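Local coordinates for response regulator receiver protein (Pseudoalteromonas atlantica T6c, PDB 3KTO) that is a CheY-like response regulator receiver protein that probably relays a signal in two-component regulation, at residues 94-97 against 98-102. Numbering follows the deposited sequence.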
ATOM      1  N   THR A  94      -2.986 -15.257   9.872  1.00 17.31           N
ATOM      2  CA  THR A  94      -2.293 -14.139  10.512  1.00 15.21           C
ATOM      3  C   THR A  94      -3.125 -13.580  11.686  1.00 15.81           C
ATOM      4  O   THR A  94      -2.599 -13.325  12.778  1.00 16.58           O
ATOM      5  CB  THR A  94      -1.990 -13.036   9.479  1.00 14.19           C
ATOM      6  OG1 THR A  94      -0.930 -13.482   8.620  1.00 15.68           O
ATOM      7  CG2 THR A  94      -1.592 -11.726  10.169  1.00 12.59           C
ATOM      8  N   ALA A  95      -4.422 -13.411  11.462  1.00 15.63           N
ATOM      9  CA  ALA A  95      -5.325 -12.908  12.505  1.00 14.73           C
ATOM     10  C   ALA A  95      -5.325 -13.863  13.692  1.00 14.52           C
ATOM     11  O   ALA A  95      -5.227 -13.442  14.843  1.00 15.04           O
ATOM     12  CB  ALA A  95      -6.750 -12.762  11.953  1.00 13.16           C
ATOM     13  N   VAL A  96      -5.433 -15.157  13.406  1.00 15.20           N
ATOM     14  CA  VAL A  96      -5.443 -16.169  14.453  1.00 12.60           C
ATOM     15  C   VAL A  96      -4.120 -16.177  15.221  1.00 15.40           C
ATOM     16  O   VAL A  96      -4.106 -16.267  16.445  1.00 17.36           O
ATOM     17  CB  VAL A  96      -5.714 -17.582  13.857  1.00 15.02           C
ATOM     18  CG1 VAL A  96      -5.544 -18.656  14.928  1.00 15.64           C
ATOM     19  CG2 VAL A  96      -7.130 -17.638  13.279  1.00 13.63           C
ATOM     20  N   ARG A  97      -3.008 -16.092  14.506  1.00 14.92           N
ATOM     21  CA  ARG A  97      -1.708 -16.075  15.164  1.00 16.39           C
ATOM     22  C   ARG A  97      -1.621 -14.863  16.100  1.00 15.66           C
ATOM     23  O   ARG A  97      -1.071 -14.944  17.198  1.00 17.02           O
ATOM     24  CB  ARG A  97      -0.600 -16.016  14.117  1.00 16.60           C
ATOM     25  CG  ARG A  97       0.781 -15.957  14.708  1.00 19.62           C
ATOM     26  CD  ARG A  97       1.843 -15.935  13.621  1.00 19.21           C
ATOM     27  NE  ARG A  97       3.177 -15.962  14.209  1.00 19.38           N
ATOM     28  CZ  ARG A  97       4.296 -16.063  13.503  1.00 17.45           C
ATOM     29  NH1 ARG A  97       4.246 -16.146  12.180  1.00 16.28           N
ATOM     30  NH2 ARG A  97       5.461 -16.079  14.127  1.00 21.65           N
ATOM     31  N   ALA A  98      -2.176 -13.741  15.654  1.00 15.03           N
ATOM     32  CA  ALA A  98      -2.182 -12.514  16.433  1.00 14.49           C
ATOM     33  C   ALA A  98      -2.947 -12.708  17.731  1.00 15.80           C
ATOM     34  O   ALA A  98      -2.465 -12.332  18.805  1.00 17.65           O
ATOM     35  CB  ALA A  98      -2.809 -11.394  15.628  1.00 16.10           C
HETATM   36  N   MSE A  99      -4.135 -13.300  17.640  1.00 13.91           N
HETATM   37  CA  MSE A  99      -4.938 -13.525  18.835  1.00 16.08           C
HETATM   38  C   MSE A  99      -4.249 -14.504  19.796  1.00 17.51           C
HETATM   39  O   MSE A  99      -4.285 -14.308  21.006  1.00 18.59           O
HETATM   40  CB  MSE A  99      -6.353 -14.008  18.466  1.00 18.35           C
HETATM   41  CG  MSE A  99      -7.178 -12.993  17.626  1.00 20.80           C
HETATM   42 SE   MSE A  99      -7.073 -11.126  18.191  1.00 31.20          SE
HETATM   43  CE  MSE A  99      -5.507 -10.667  17.250  1.00 34.29           C
ATOM     44  N   ARG A 100      -3.609 -15.542  19.266  1.00 16.47           N
ATOM     45  CA  ARG A 100      -2.905 -16.483  20.138  1.00 18.33           C
ATOM     46  C   ARG A 100      -1.679 -15.823  20.763  1.00 19.33           C
ATOM     47  O   ARG A 100      -1.166 -16.284  21.778  1.00 20.31           O
ATOM     48  CB  ARG A 100      -2.465 -17.720  19.354  1.00 18.91           C
ATOM     49  CG  ARG A 100      -3.590 -18.705  19.113  1.00 22.19           C
ATOM     50  CD  ARG A 100      -3.167 -19.835  18.203  1.00 24.45           C
ATOM     51  NE  ARG A 100      -4.192 -20.868  18.132  1.00 23.52           N
ATOM     52  CZ  ARG A 100      -4.335 -21.694  17.104  1.00 27.04           C
ATOM     53  NH1 ARG A 100      -3.517 -21.600  16.064  1.00 26.63           N
ATOM     54  NH2 ARG A 100      -5.292 -22.613  17.113  1.00 27.15           N
ATOM     55  N   ALA A 101      -1.203 -14.747  20.147  1.00 19.68           N
ATOM     56  CA  ALA A 101      -0.032 -14.043  20.656  1.00 21.97           C
ATOM     57  C   ALA A 101      -0.453 -13.032  21.720  1.00 21.76           C
ATOM     58  O   ALA A 101       0.345 -12.193  22.139  1.00 23.49           O
ATOM     59  CB  ALA A 101       0.697 -13.345  19.513  1.00 21.54           C
ATOM     60  N   SER A 102      -1.719 -13.121  22.126  1.00 21.37           N
ATOM     61  CA  SER A 102      -2.320 -12.271  23.151  1.00 20.96           C
ATOM     62  C   SER A 102      -2.738 -10.863  22.736  1.00 20.54           C
ATOM     63  O   SER A 102      -3.021 -10.031  23.591  1.00 20.24           O
ATOM     64  CB  SER A 102      -1.402 -12.162  24.370  1.00 24.39           C
ATOM     65  OG  SER A 102      -0.398 -11.181  24.160  1.00 29.46           O
TER
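Chi1 of 173° swings Val96 CG1 to the side of its carbonyl carbon, and with CG of Arg100 opposite its own carbonyl carbon (chi1 -78°), the two side chains run side by side, one helical turn apart. Beyond CG the arginine stays extended, which carries its guanidinium back along the helix until Val96 CG1 sits over one face, displaced toward the rim and 3.8 Å from Arg100 NH1. It is a methyl group lying over the guanidinium face on an exposed flank, with no hydrogen bond between the two side chains. Met99, modelled as selenomethionine, behaves differently: its chi1 sets CG beside the backbone N and 3.4 Å from Ala95 O, and bends at chi2 and chi3 fold CE back toward the same oxygen.

Beneath these side chains runs the regular i to i+4 ladder: Ala98 N to Thr94 O at 2.9 Å, Met99 N to Ala95 O at 3.0 Å, and Arg100 N to Val96 O. The next bond, Ala101 N to Arg97 O, is weak at 125°, for here the helix stops. Ser102, at positive phi, is the C-prime residue of a Schellman motif, its N bonding to Met99 O. In the CheY-like fold this is helix 92-100 of the beta-alpha-beta unit between strands 83-87 and 105-108.

Its inner side is lined by Thr94 and Ala98, both resting on Phe106; Ala98 CB also lies 3.3 Å from Ala95 O. Arg97 leaves on another side, fully extended: NE forms a salt bridge with Glu72 of helix 66-76, and NH1 one with Asp65, just before that helix, whose other carboxylate oxygen bonds to Thr94 OG1.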